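Side-chain contact in beta subunit of a putative Aromatic-ring-hydroxylating dioxygenase (Novosphingobium aromaticivorans DSM 12444, PDB 3EBY), which probably serves as the beta subunit of an aromatic-ring-hydroxylating dioxygenase, a family whose beta subunits adopt an NTF2-like fold: residues A95-T98 and Q104-A107. Numbering follows the deposited sequence.
Sequences AVIT and QVSA
Thr98 and Ser106 join their hydroxyls across the beta hairpin of strands 87-101 and 104-116, at one edge of the sheet of an NTF2-like fold. From Thr98 CB, which lies 3.9 Å from Ser106 OG, the branch OG1 passes 3.3 Å from Ser106 CB and reaches Ser106 OG at 2.8 Å, a hydrogen bond that either hydroxyl could donate in the conformer described, one of two modelled for Ser106. Both oxygens sit between their own backbone N and carbonyl carbon (chi1 59° and 58°), a setting that turns them toward each other. Small hydroxyl residues suit this place, since each can give and accept; Ser106 OG also has a weak hydrogen bond to Gly99 O. Beside the pair, Thr98 N donates to Ser106 O at 3.0 Å.

On the other face, Ile97 CG2 meets Val105 CG1 at 3.7 Å where the two side chains slant past each other. Ile97 forms an antiparallel non-hydrogen-bonded pair with Ala107, whose short methyl stays 4.5 Å from Ile97 CG1. Ala95 and Val105 pack on Ile16 of helix 8-28. The chemistry implies two roles: the hydroxyl pair ties the strands on the more open face, where Val96 packs on Leu25 of a second subunit, while Ile97, Val105 and the alanine methyls form an apolar layer.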
ATOM      1  N   ALA A  95      -1.090  -9.863   1.077  1.00 14.24           N
ATOM      2  CA  ALA A  95      -1.436 -10.852   2.113  1.00 14.85           C
ATOM      3  C   ALA A  95      -0.305 -11.847   2.343  1.00 13.84           C
ATOM      4  O   ALA A  95       0.330 -12.328   1.384  1.00 15.09           O
ATOM      5  CB  ALA A  95      -2.736 -11.611   1.733  1.00 14.97           C
ATOM      6  N   VAL A  96      -0.103 -12.190   3.615  1.00 14.27           N
ATOM      7  CA  VAL A  96       0.747 -13.316   4.008  1.00 16.18           C
ATOM      8  C   VAL A  96      -0.111 -14.504   4.391  1.00 14.79           C
ATOM      9  O   VAL A  96      -0.922 -14.438   5.340  1.00 17.25           O
ATOM     10  CB  VAL A  96       1.677 -12.938   5.206  1.00 16.27           C
ATOM     11  CG1 VAL A  96       2.571 -14.117   5.588  1.00 16.50           C
ATOM     12  CG2 VAL A  96       2.533 -11.686   4.866  1.00 16.37           C
ATOM     13  N   ILE A  97      -0.035 -15.552   3.587  1.00 15.21           N
ATOM     14  CA  ILE A  97      -0.772 -16.779   3.867  1.00 18.75           C
ATOM     15  C   ILE A  97      -0.080 -17.514   5.020  1.00 20.14           C
ATOM     16  O   ILE A  97       1.126 -17.829   4.947  1.00 18.00           O
ATOM     17  CB  ILE A  97      -0.869 -17.663   2.622  1.00 19.34           C
ATOM     18  CG1 ILE A  97      -1.747 -16.971   1.559  1.00 24.45           C
ATOM     19  CG2 ILE A  97      -1.434 -19.074   2.972  1.00 19.25           C
ATOM     20  CD1 ILE A  97      -1.695 -17.648   0.206  1.00 28.75           C
ATOM     21  N   THR A  98      -0.853 -17.798   6.061  1.00 17.54           N
ATOM     22  CA  THR A  98      -0.337 -18.363   7.295  1.00 19.86           C
ATOM     23  C   THR A  98      -0.723 -19.820   7.532  1.00 22.99           C
ATOM     24  O   THR A  98      -0.222 -20.437   8.465  1.00 21.85           O
ATOM     25  CB  THR A  98      -0.803 -17.542   8.513  1.00 20.18           C
ATOM     26  OG1 THR A  98      -2.242 -17.520   8.573  1.00 18.95           O
ATOM     27  CG2 THR A  98      -0.259 -16.109   8.442  1.00 19.06           C
ATOM     28  N   GLN A 104      -9.484 -24.203   2.672  1.00 25.68           N
ATOM     29  CA  GLN A 104      -9.612 -23.186   3.708  1.00 23.80           C
ATOM     30  C   GLN A 104      -8.216 -22.589   3.958  1.00 21.82           C
ATOM     31  O   GLN A 104      -7.247 -23.313   4.179  1.00 18.72           O
ATOM     32  CB  GLN A 104     -10.181 -23.798   4.965  1.00 25.84           C
ATOM     33  CG  GLN A 104     -11.465 -24.621   4.706  1.00 31.79           C
ATOM     34  CD  GLN A 104     -12.577 -23.783   4.075  1.00 25.54           C
ATOM     35  OE1 GLN A 104     -13.032 -22.796   4.661  1.00 30.34           O
ATOM     36  NE2 GLN A 104     -12.999 -24.160   2.860  1.00 29.32           N
ATOM     37  N   VAL A 105      -8.106 -21.277   3.805  1.00 18.35           N
ATOM     38  CA  VAL A 105      -6.821 -20.618   3.879  1.00 18.42           C
ATOM     39  C   VAL A 105      -6.850 -19.477   4.902  1.00 14.64           C
ATOM     40  O   VAL A 105      -7.763 -18.654   4.889  1.00 18.40           O
ATOM     41  CB  VAL A 105      -6.428 -20.050   2.495  1.00 25.45           C
ATOM     42  CG1 VAL A 105      -5.135 -19.270   2.570  1.00 17.78           C
ATOM     43  CG2 VAL A 105      -6.318 -21.183   1.471  1.00 21.12           C
ATOM     44  N   SER A 106      -5.890 -19.480   5.816  0.50 14.99           N
ATOM     45  CA  SER A 106      -5.724 -18.367   6.748  0.50 15.21           C
ATOM     46  C   SER A 106      -4.708 -17.395   6.176  0.50 15.33           C
ATOM     47  O   SER A 106      -3.767 -17.796   5.485  0.50 15.63           O
ATOM     48  CB  SER A 106      -5.275 -18.854   8.124  0.50 17.92           C
ATOM     49  OG  SER A 106      -4.063 -19.579   8.055  0.50 18.77           O
ATOM     50  N   ALA A 107      -4.956 -16.115   6.388  1.00 14.20           N
ATOM     51  CA  ALA A 107      -4.046 -15.040   5.898  1.00 15.55           C
ATOM     52  C   ALA A 107      -4.143 -13.806   6.747  1.00 17.51           C
ATOM     53  O   ALA A 107      -5.109 -13.621   7.474  1.00 17.04           O
ATOM     54  CB  ALA A 107      -4.328 -14.694   4.424  1.00 13.98           C
TER